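Long-range contacts in putative adenosine kinase (Schistosoma mansoni, PDB 3VAS), which probably catalyses the phosphorylation of adenosine to AMP, as a kinase of the ribokinase (pfkB) family, and is held here with adenosine bound: residues L34-V39 against G139-L144; D54-A59 against M152-G157; Q92-K97 against G359-Y364. All blocks are in the same frame, centred on the assembly; numbering follows the deposited sequence.

Interaction 1. Residues L34-V39 against G139-L144. With ADN (adenosine), chain C.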
loop_
_atom_site.group_PDB
_atom_site.type_symbol
_atom_site.label_atom_id
_atom_site.label_comp_id
_atom_site.label_asym_id
_atom_site.label_seq_id
_atom_site.Cartn_x
_atom_site.Cartn_y
_atom_site.Cartn_z
ATOM N N LEU A 34 10.418 3.408 2.321
ATOM C CA LEU A 34 11.009 2.905 3.555
ATOM C C LEU A 34 11.924 1.718 3.298
ATOM O O LEU A 34 11.742 0.968 2.338
ATOM C CB LEU A 34 9.908 2.492 4.538
ATOM C CG LEU A 34 8.830 3.522 4.889
ATOM C CD1 LEU A 34 7.664 2.849 5.610
ATOM C CD2 LEU A 34 9.414 4.650 5.740
ATOM N N LEU A 35 12.912 1.545 4.166
ATOM C CA LEU A 35 13.747 0.357 4.106
ATOM C C LEU A 35 13.181 -0.699 5.048
ATOM O O LEU A 35 13.000 -0.443 6.241
ATOM C CB LEU A 35 15.187 0.693 4.490
ATOM C CG LEU A 35 16.171 -0.473 4.398
ATOM C CD1 LEU A 35 16.500 -0.779 2.945
ATOM C CD2 LEU A 35 17.431 -0.185 5.192
ATOM N N ASP A 36 12.881 -1.878 4.513
ATOM C CA ASP A 36 12.471 -3.006 5.345
ATOM C C ASP A 36 13.686 -3.713 5.936
ATOM O O ASP A 36 14.646 -4.027 5.230
ATOM C CB ASP A 36 11.622 -4.004 4.552
ATOM C CG ASP A 36 10.224 -3.479 4.252
ATOM O OD1 ASP A 36 9.859 -2.406 4.787
ATOM O OD2 ASP A 36 9.484 -4.149 3.492
ATOM N N ILE A 37 13.644 -3.953 7.240
ATOM C CA ILE A 37 14.692 -4.713 7.899
ATOM C C ILE A 37 14.085 -5.999 8.453
ATOM O O ILE A 37 13.466 -6.000 9.514
ATOM C CB ILE A 37 15.363 -3.897 9.009
ATOM C CG1 ILE A 37 15.780 -2.526 8.469
ATOM C CG2 ILE A 37 16.555 -4.655 9.590
ATOM C CD1 ILE A 37 16.521 -1.671 9.481
ATOM N N ILE A 38 14.267 -7.090 7.715
ATOM C CA ILE A 38 13.594 -8.346 8.007
ATOM C C ILE A 38 14.465 -9.267 8.848
ATOM O O ILE A 38 15.574 -9.630 8.451
ATOM C CB ILE A 38 13.187 -9.061 6.708
ATOM C CG1 ILE A 38 12.434 -8.087 5.794
ATOM C CG2 ILE A 38 12.350 -10.298 7.013
ATOM C CD1 ILE A 38 12.143 -8.641 4.420
ATOM N N VAL A 39 13.948 -9.648 10.010
ATOM C CA VAL A 39 14.718 -10.417 10.978
ATOM C C VAL A 39 13.901 -11.581 11.524
ATOM O O VAL A 39 12.695 -11.454 11.735
ATOM C CB VAL A 39 15.199 -9.512 12.147
ATOM C CG1 VAL A 39 14.073 -8.608 12.639
ATOM C CG2 VAL A 39 15.770 -10.337 13.294
ATOM N N GLY A 139 13.327 6.600 6.376
ATOM C CA GLY A 139 12.524 5.773 7.257
ATOM C C GLY A 139 12.829 4.290 7.123
ATOM O O GLY A 139 13.399 3.847 6.125
ATOM N N LYS A 140 12.443 3.522 8.133
ATOM C CA LYS A 140 12.731 2.098 8.165
ATOM C C LYS A 140 11.608 1.331 8.857
ATOM O O LYS A 140 10.903 1.877 9.714
ATOM C CB LYS A 140 14.052 1.849 8.893
ATOM C CG LYS A 140 14.124 2.534 10.250
ATOM C CD LYS A 140 15.483 2.352 10.909
ATOM C CE LYS A 140 15.606 3.216 12.154
ATOM N NZ LYS A 140 16.951 3.091 12.788
ATOM N N VAL A 141 11.451 0.065 8.482
ATOM C CA VAL A 141 10.465 -0.807 9.104
ATOM C C VAL A 141 11.162 -2.025 9.696
ATOM O O VAL A 141 11.877 -2.741 9.000
ATOM C CB VAL A 141 9.404 -1.292 8.091
ATOM C CG1 VAL A 141 8.336 -2.124 8.800
ATOM C CG2 VAL A 141 8.769 -0.111 7.366
ATOM N N ALA A 142 10.978 -2.253 10.989
ATOM C CA ALA A 142 11.457 -3.490 11.573
ATOM C C ALA A 142 10.399 -4.537 11.283
ATOM O O ALA A 142 9.272 -4.432 11.767
ATOM C CB ALA A 142 11.673 -3.339 13.067
ATOM N N VAL A 143 10.750 -5.527 10.465
ATOM C CA VAL A 143 9.815 -6.600 10.139
ATOM C C VAL A 143 10.216 -7.857 10.899
ATOM O O VAL A 143 11.192 -8.523 10.554
ATOM C CB VAL A 143 9.760 -6.874 8.626
ATOM C CG1 VAL A 143 8.670 -7.894 8.303
ATOM C CG2 VAL A 143 9.519 -5.577 7.867
ATOM N N LEU A 144 9.463 -8.166 11.947
ATOM C CA LEU A 144 9.809 -9.260 12.846
ATOM C C LEU A 144 9.135 -10.561 12.425
ATOM O O LEU A 144 7.916 -10.697 12.511
ATOM C CB LEU A 144 9.431 -8.901 14.282
ATOM C CG LEU A 144 10.495 -8.177 15.113
ATOM C CD1 LEU A 144 11.000 -6.912 14.432
ATOM C CD2 LEU A 144 9.954 -7.863 16.498
HETATM O "O5'" ADN C . 2.658 -4.232 3.180
HETATM C "C5'" ADN C . 3.967 -4.447 3.705
HETATM C "C4'" ADN C . 4.829 -3.218 3.548
HETATM O "O4'" ADN C . 4.279 -2.138 4.318
HETATM C "C3'" ADN C . 6.287 -3.348 4.004
HETATM O "O3'" ADN C . 7.144 -3.389 2.861
HETATM C "C2'" ADN C . 6.556 -2.048 4.796
HETATM O "O2'" ADN C . 7.721 -1.353 4.408
HETATM C "C1'" ADN C . 5.302 -1.213 4.531
HETATM N N9 ADN C . 4.929 -0.313 5.623
HETATM C C8 ADN C . 4.891 -0.600 6.910
HETATM N N7 ADN C . 4.493 0.626 7.624
HETATM C C5 ADN C . 4.306 1.659 6.657
HETATM C C6 ADN C . 3.938 2.995 6.778
HETATM N N6 ADN C . 3.672 3.551 8.078
HETATM N N1 ADN C . 3.838 3.788 5.642
HETATM C C2 ADN C . 4.091 3.262 4.400
HETATM N N3 ADN C . 4.450 1.945 4.279
HETATM C C4 ADN C . 4.558 1.145 5.445
#

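Interaction 2. Residues D54-A59 against M152-G157. With ADN (adenosine), chain C.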
loop_
_atom_site.group_PDB
_atom_site.type_symbol
_atom_site.label_atom_id
_atom_site.label_comp_id
_atom_site.label_asym_id
_atom_site.label_seq_id
_atom_site.Cartn_x
_atom_site.Cartn_y
_atom_site.Cartn_z
ATOM N N ASP A 54 0.348 -10.033 12.394
ATOM C CA ASP A 54 -0.013 -9.395 11.126
ATOM C C ASP A 54 -0.327 -7.909 11.255
ATOM O O ASP A 54 -1.107 -7.366 10.476
ATOM C CB ASP A 54 -1.203 -10.111 10.478
ATOM C CG ASP A 54 -0.854 -11.505 9.997
ATOM O OD1 ASP A 54 -1.718 -12.405 10.091
ATOM O OD2 ASP A 54 0.285 -11.700 9.523
ATOM N N ASN A 55 0.279 -7.256 12.237
ATOM C CA ASN A 55 -0.033 -5.862 12.503
ATOM C C ASN A 55 1.147 -4.940 12.214
ATOM O O ASN A 55 2.276 -5.389 12.021
ATOM C CB ASN A 55 -0.496 -5.692 13.955
ATOM C CG ASN A 55 -1.305 -4.428 14.163
ATOM O OD1 ASN A 55 -1.948 -3.930 13.236
ATOM N ND2 ASN A 55 -1.274 -3.896 15.383
ATOM N N ILE A 56 0.869 -3.645 12.171
ATOM C CA ILE A 56 1.915 -2.646 12.058
ATOM C C ILE A 56 1.621 -1.506 13.033
ATOM O O ILE A 56 0.480 -1.067 13.163
ATOM C CB ILE A 56 2.074 -2.140 10.592
ATOM C CG1 ILE A 56 3.249 -1.160 10.467
ATOM C CG2 ILE A 56 0.772 -1.546 10.071
ATOM C CD1 ILE A 56 2.884 0.316 10.624
ATOM N N VAL A 57 2.649 -1.057 13.743
ATOM C CA VAL A 57 2.531 0.121 14.588
ATOM C C VAL A 57 3.615 1.133 14.234
ATOM O O VAL A 57 4.703 0.762 13.778
ATOM C CB VAL A 57 2.606 -0.228 16.096
ATOM C CG1 VAL A 57 1.491 -1.183 16.470
ATOM C CG2 VAL A 57 3.958 -0.825 16.458
ATOM N N LEU A 58 3.305 2.411 14.423
ATOM C CA LEU A 58 4.289 3.466 14.254
ATOM C C LEU A 58 5.087 3.568 15.544
ATOM O O LEU A 58 4.507 3.697 16.623
ATOM C CB LEU A 58 3.595 4.796 13.957
ATOM C CG LEU A 58 2.734 4.861 12.688
ATOM C CD1 LEU A 58 2.089 6.228 12.537
ATOM C CD2 LEU A 58 3.549 4.525 11.443
ATOM N N ALA A 59 6.411 3.504 15.430
ATOM C CA ALA A 59 7.301 3.560 16.591
ATOM C C ALA A 59 6.995 4.727 17.526
ATOM O O ALA A 59 6.893 5.876 17.096
ATOM C CB ALA A 59 8.759 3.612 16.151
ATOM N N MET A 152 5.231 -5.641 12.319
ATOM C CA MET A 152 6.043 -4.526 11.844
ATOM C C MET A 152 6.044 -3.335 12.795
ATOM O O MET A 152 5.002 -2.949 13.327
ATOM C CB MET A 152 5.567 -4.070 10.463
ATOM C CG MET A 152 5.904 -5.046 9.351
ATOM S SD MET A 152 5.287 -4.491 7.755
ATOM C CE MET A 152 3.519 -4.527 8.035
ATOM N N VAL A 153 7.224 -2.753 12.997
ATOM C CA VAL A 153 7.351 -1.490 13.715
ATOM C C VAL A 153 8.019 -0.466 12.803
ATOM O O VAL A 153 9.177 -0.626 12.414
ATOM C CB VAL A 153 8.155 -1.640 15.019
ATOM C CG1 VAL A 153 8.145 -0.325 15.807
ATOM C CG2 VAL A 153 7.587 -2.775 15.860
ATOM N N THR A 154 7.280 0.583 12.463
ATOM C CA THR A 154 7.724 1.540 11.463
ATOM C C THR A 154 8.228 2.853 12.054
ATOM O O THR A 154 7.534 3.495 12.839
ATOM C CB THR A 154 6.589 1.866 10.481
ATOM O OG1 THR A 154 6.187 0.664 9.817
ATOM C CG2 THR A 154 7.046 2.885 9.450
ATOM N N TYR A 155 9.444 3.232 11.675
ATOM C CA TYR A 155 9.973 4.559 11.972
ATOM C C TYR A 155 9.969 5.366 10.678
ATOM O O TYR A 155 10.800 5.147 9.798
ATOM C CB TYR A 155 11.395 4.478 12.538
ATOM C CG TYR A 155 11.946 5.830 12.955
ATOM C CD1 TYR A 155 11.494 6.455 14.110
ATOM C CD2 TYR A 155 12.902 6.484 12.186
ATOM C CE1 TYR A 155 11.978 7.692 14.494
ATOM C CE2 TYR A 155 13.395 7.728 12.565
ATOM C CZ TYR A 155 12.928 8.322 13.721
ATOM O OH TYR A 155 13.407 9.553 14.113
ATOM N N LEU A 156 9.016 6.280 10.559
ATOM C CA LEU A 156 8.783 6.986 9.305
ATOM C C LEU A 156 9.960 7.849 8.858
ATOM O O LEU A 156 10.229 7.953 7.660
ATOM C CB LEU A 156 7.503 7.817 9.387
ATOM C CG LEU A 156 6.217 6.985 9.320
ATOM C CD1 LEU A 156 4.985 7.853 9.551
ATOM C CD2 LEU A 156 6.128 6.270 7.985
ATOM N N GLY A 157 10.652 8.460 9.819
ATOM C CA GLY A 157 11.843 9.248 9.538
ATOM C C GLY A 157 11.650 10.298 8.459
ATOM O O GLY A 157 10.733 11.119 8.531
HETATM O "O5'" ADN C . 2.658 -4.232 3.180
HETATM C "C5'" ADN C . 3.967 -4.447 3.705
HETATM C "C4'" ADN C . 4.829 -3.218 3.548
HETATM O "O4'" ADN C . 4.279 -2.138 4.318
HETATM C "C3'" ADN C . 6.287 -3.348 4.004
HETATM O "O3'" ADN C . 7.144 -3.389 2.861
HETATM C "C2'" ADN C . 6.556 -2.048 4.796
HETATM O "O2'" ADN C . 7.721 -1.353 4.408
HETATM C "C1'" ADN C . 5.302 -1.213 4.531
HETATM N N9 ADN C . 4.929 -0.313 5.623
HETATM C C8 ADN C . 4.891 -0.600 6.910
HETATM N N7 ADN C . 4.493 0.626 7.624
HETATM C C5 ADN C . 4.306 1.659 6.657
HETATM C C6 ADN C . 3.938 2.995 6.778
HETATM N N6 ADN C . 3.672 3.551 8.078
HETATM N N1 ADN C . 3.838 3.788 5.642
HETATM C C2 ADN C . 4.091 3.262 4.400
HETATM N N3 ADN C . 4.450 1.945 4.279
HETATM C C4 ADN C . 4.558 1.145 5.445
#

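Interaction 3. Residues Q92-K97 against G359-Y364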
loop_
_atom_site.group_PDB
_atom_site.type_symbol
_atom_site.label_atom_id
_atom_site.label_comp_id
_atom_site.label_asym_id
_atom_site.label_seq_id
_atom_site.Cartn_x
_atom_site.Cartn_y
_atom_site.Cartn_z
ATOM N N GLN A 92 4.442 -1.243 -12.542
ATOM C CA GLN A 92 5.444 -0.951 -13.558
ATOM C C GLN A 92 6.122 -2.227 -14.069
ATOM O O GLN A 92 6.322 -2.398 -15.271
ATOM C CB GLN A 92 6.483 0.027 -12.990
ATOM C CG GLN A 92 7.684 0.276 -13.901
ATOM C CD GLN A 92 7.311 1.016 -15.171
ATOM O OE1 GLN A 92 6.698 2.085 -15.123
ATOM N NE2 GLN A 92 7.678 0.448 -16.319
ATOM N N TRP A 93 6.466 -3.117 -13.146
ATOM C CA TRP A 93 7.119 -4.384 -13.469
ATOM C C TRP A 93 6.198 -5.293 -14.293
ATOM O O TRP A 93 6.617 -5.898 -15.285
ATOM C CB TRP A 93 7.519 -5.055 -12.157
ATOM C CG TRP A 93 8.273 -6.349 -12.246
ATOM C CD1 TRP A 93 9.613 -6.511 -12.473
ATOM C CD2 TRP A 93 7.741 -7.662 -12.033
ATOM N NE1 TRP A 93 9.939 -7.849 -12.438
ATOM C CE2 TRP A 93 8.806 -8.574 -12.168
ATOM C CE3 TRP A 93 6.463 -8.156 -11.751
ATOM C CZ2 TRP A 93 8.632 -9.950 -12.031
ATOM C CZ3 TRP A 93 6.292 -9.522 -11.614
ATOM C CH2 TRP A 93 7.369 -10.403 -11.756
ATOM N N ILE A 94 4.937 -5.379 -13.880
ATOM C CA ILE A 94 3.951 -6.170 -14.603
ATOM C C ILE A 94 3.754 -5.665 -16.031
ATOM O O ILE A 94 3.856 -6.432 -16.986
ATOM C CB ILE A 94 2.597 -6.184 -13.871
ATOM C CG1 ILE A 94 2.722 -6.972 -12.564
ATOM C CG2 ILE A 94 1.506 -6.780 -14.769
ATOM C CD1 ILE A 94 1.483 -6.948 -11.705
ATOM N N ILE A 95 3.491 -4.372 -16.168
ATOM C CA ILE A 95 3.169 -3.789 -17.469
ATOM C C ILE A 95 4.382 -3.775 -18.401
ATOM O O ILE A 95 4.236 -3.871 -19.619
ATOM C CB ILE A 95 2.528 -2.392 -17.305
ATOM C CG1 ILE A 95 1.217 -2.530 -16.518
ATOM C CG2 ILE A 95 2.280 -1.740 -18.655
ATOM C CD1 ILE A 95 0.453 -1.250 -16.332
ATOM N N GLN A 96 5.571 -3.661 -17.815
ATOM C CA GLN A 96 6.823 -3.919 -18.529
ATOM C C GLN A 96 7.119 -2.911 -19.643
ATOM O O GLN A 96 7.971 -3.150 -20.495
ATOM C CB GLN A 96 6.814 -5.348 -19.090
ATOM C CG GLN A 96 8.156 -6.042 -19.132
ATOM C CD GLN A 96 8.065 -7.404 -19.794
ATOM O OE1 GLN A 96 6.967 -7.906 -20.058
ATOM N NE2 GLN A 96 9.218 -8.010 -20.074
ATOM N N LYS A 97 6.401 -1.794 -19.647
ATOM C CA LYS A 97 6.727 -0.692 -20.538
ATOM C C LYS A 97 7.386 0.409 -19.718
ATOM O O LYS A 97 6.818 0.867 -18.724
ATOM C CB LYS A 97 5.483 -0.141 -21.232
ATOM C CG LYS A 97 5.798 1.053 -22.118
ATOM C CD LYS A 97 4.560 1.746 -22.636
ATOM C CE LYS A 97 4.943 2.900 -23.550
ATOM N NZ LYS A 97 3.747 3.604 -24.091
ATOM N N GLY A 359 11.710 -10.448 -9.005
ATOM C CA GLY A 359 12.780 -11.076 -9.767
ATOM C C GLY A 359 12.705 -10.785 -11.256
ATOM O O GLY A 359 12.136 -9.774 -11.668
ATOM N N SER A 360 13.277 -11.664 -12.075
ATOM C CA SER A 360 13.245 -11.436 -13.515
ATOM C C SER A 360 11.823 -11.605 -14.031
ATOM O O SER A 360 11.118 -12.550 -13.671
ATOM C CB SER A 360 14.238 -12.329 -14.276
ATOM O OG SER A 360 13.911 -13.698 -14.157
ATOM N N ARG A 361 11.413 -10.661 -14.868
ATOM C CA ARG A 361 10.038 -10.563 -15.330
ATOM C C ARG A 361 9.601 -11.798 -16.127
ATOM O O ARG A 361 8.422 -12.165 -16.123
ATOM C CB ARG A 361 9.871 -9.284 -16.150
ATOM C CG ARG A 361 8.475 -9.036 -16.661
ATOM C CD ARG A 361 7.445 -9.112 -15.554
ATOM N NE ARG A 361 6.124 -8.764 -16.068
ATOM C CZ ARG A 361 5.345 -9.601 -16.747
ATOM N NH1 ARG A 361 5.749 -10.844 -16.984
ATOM N NH2 ARG A 361 4.164 -9.191 -17.186
ATOM N N ASP A 362 10.562 -12.441 -16.786
ATOM C CA ASP A 362 10.311 -13.654 -17.564
ATOM C C ASP A 362 9.812 -14.822 -16.722
ATOM O O ASP A 362 9.129 -15.708 -17.230
ATOM C CB ASP A 362 11.579 -14.092 -18.300
ATOM C CG ASP A 362 11.841 -13.278 -19.542
ATOM O OD1 ASP A 362 13.008 -13.233 -19.987
ATOM O OD2 ASP A 362 10.878 -12.686 -20.074
ATOM N N SER A 363 10.165 -14.829 -15.442
ATOM C CA SER A 363 9.818 -15.942 -14.565
ATOM C C SER A 363 8.515 -15.716 -13.811
ATOM O O SER A 363 8.196 -16.454 -12.883
ATOM C CB SER A 363 10.951 -16.217 -13.577
ATOM O OG SER A 363 12.092 -16.714 -14.253
ATOM N N TYR A 364 7.766 -14.693 -14.211
ATOM C CA TYR A 364 6.488 -14.385 -13.581
ATOM C C TYR A 364 5.443 -15.430 -13.974
ATOM O O TYR A 364 4.462 -15.632 -13.262
ATOM C CB TYR A 364 6.030 -12.983 -13.995
ATOM C CG TYR A 364 4.807 -12.458 -13.264
ATOM C CD1 TYR A 364 4.674 -12.613 -11.888
ATOM C CD2 TYR A 364 3.801 -11.777 -13.947
ATOM C CE1 TYR A 364 3.570 -12.125 -11.218
ATOM C CE2 TYR A 364 2.689 -11.284 -13.281
ATOM C CZ TYR A 364 2.580 -11.460 -11.915
ATOM O OH TYR A 364 1.484 -10.970 -11.241
#

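Interaction 1. Residues L34-V39 against G139-L144
Methyl CD1 of Leu34 and CG2 of Val141 meet at the nucleoside end of these two parallel strands, 3.6 Å apart, and both branches turn to the ligand, CD1 of Leu34 lying 3.5 Å from C4 of adenosine. Gly139 supplies the matching hollow. With no side chain there, CD2 of Leu34 settles 3.6 Å from CA of Gly139. On the face that carries Val141, the Asp36 carboxylate lies against that valine, OD1 3.5 Å from CB, and turns both oxygens to the ribose: OD2 accepts a hydrogen bond from O3' (2.5 Å), while OD1 accepts one from O2' at a doubtfully short distance. Farther along, Ile38 and Val143 run side by side. On the reverse face, CG1 of Val39 fills the step beside Leu144, 3.9 Å from CD1. Five backbone hydrogen bonds, alternating between the strands, set this register; Val141 N to Leu35 O is 2.8 Å. Strand 27-40 is flanked by antiparallel strand 77-81, and strand 138-145 by strand 150-157, whose Met152 and Thr154 pack on Val141, while helix 65-70 covers the reverse face through Ile37, Lys140, Ala142 and Leu144.

Interaction 2. Residues D54-A59 against M152-G157
Met152 meets Ile56 where the two strands begin to run parallel. Its backbone N donates to Asn55 O (3.0 Å) and its O receives Val57 N, so that Met152 grips the residues before and after Ile56. The Met152 side chain then wraps round the isoleucine: CB lies 3.7 Å from Ile56 CG1, and because the chain bends at its end (chi3 -64°) the methyl CE returns to Ile56 CB, while SD lies near C8 and C2' of adenosine. Val153 faces the other way, toward helix 65-70. Its two methyls are shared out, CG1 packing 4.0 Å from Ala59 CB and CG2 crossing against CG2 of Val57. Thr154 returns to the adenosine side. The strand pair, with its side chains against the base, is in the position of the lid of ribokinase-family enzymes, a small sheet that projects from the main domain over the substrate, and probably serves as such here. OG1 of Thr154 stands beside its backbone N and anti to the carbonyl carbon (chi1 -61°), which brings it 2.8 Å from N7 of adenosine; Ile56 CD1 touches this same hydroxyl and N7, so an apolar methyl borders the polar contact. Both backbone polar atoms of Thr154 bond to the neighbouring strand segment, N to Val57 O in a nearly straight bond (173°) and O to Ala59 N (2.8 Å). Tyr155 turns away from strand 55-58, and Ala59 CB comes to the edge of its ring, near the ring plane. Leu156 turns back to the amino-group end of the base: CD1 meets CD2 of Leu58 at 4.1 Å, and its other methyl, CD2, lies 3.7 Å from N6 of adenosine, with Leu58 CD2 also near this amine and Asn190 of helix 189-205 touching both leucines.

Interaction 3. Residues Q92-K97 against G359-Y364
Trp93 and Arg361 bury the most surface here, followed by Tyr364, and together they join the carboxyl end of helix 83-95 to the loop that follows helix 336-351 in this ribokinase-like fold. The helix ends at Ile95, and Gln96, with positive phi (67°), leaves helical geometry; Arg361 reaches in to the carbonyls of the last turn. Its NE donates to Trp93 O (3.0 Å, a bent bond), and its NH2 donates to Ile94 O at 2.8 Å, with the acceptor close to the guanidinium plane and the donor on a carbonyl lone pair. A positive group at this end should be favoured by the helix dipole. The arginine bends at chi2 (52°), which carries CD over the middle of the six-membered ring of Trp93, 3.7 Å from its centroid, in a CH-pi contact; the charge itself sits farther off and adds at most a weak cation-pi attraction. Gln96 OE1 covers one guanidinium face and Tyr364 CD2 lies over the rim of the opposite one, so the flat group is sandwiched. The far edge of the indole points into the face of Tyr364 in a T-shaped pair, with planes at 73° and Trp93 CH2 3.5 Å from Tyr364 CD1. Tyr349 of helix 336-351 meets both of these rings, Lys345 adds a cation-pi contact to Tyr364, and Ile94 crosses the tyrosine at a slant, CD1 4.0 Å from Tyr364 OH. At the pyrrole side of the indole, Trp93 NE1 donates to Gly359 O, 3.0 Å away and nearly along the C=O axis, though the bond is bent at the hydrogen and the acceptor lies off the indole plane.

Interactions 1 and 2 belong to one construction. Strands 138-145 and 150-157 follow each other in the chain and pair antiparallel, Lys140 with Tyr155 and Ala142 with Val153, so the two contacts lie side by side, with centres 9 Å apart. Both are parallel strand pairs on backbone bonds and both touch adenosine, but interaction 1 is buried and offers a carboxylate to the ribose and a leucine methyl to the base, whereas interaction 2 is only partly buried and brings methyls and a hydroxyl to the base. Interaction 3 lies apart, its centre about 24 Å from that of interaction 1 and about 29 Å from that of interaction 2. Nearer the surface, it relies on side-chain donors, an edge-to-face aromatic pair and an arginine.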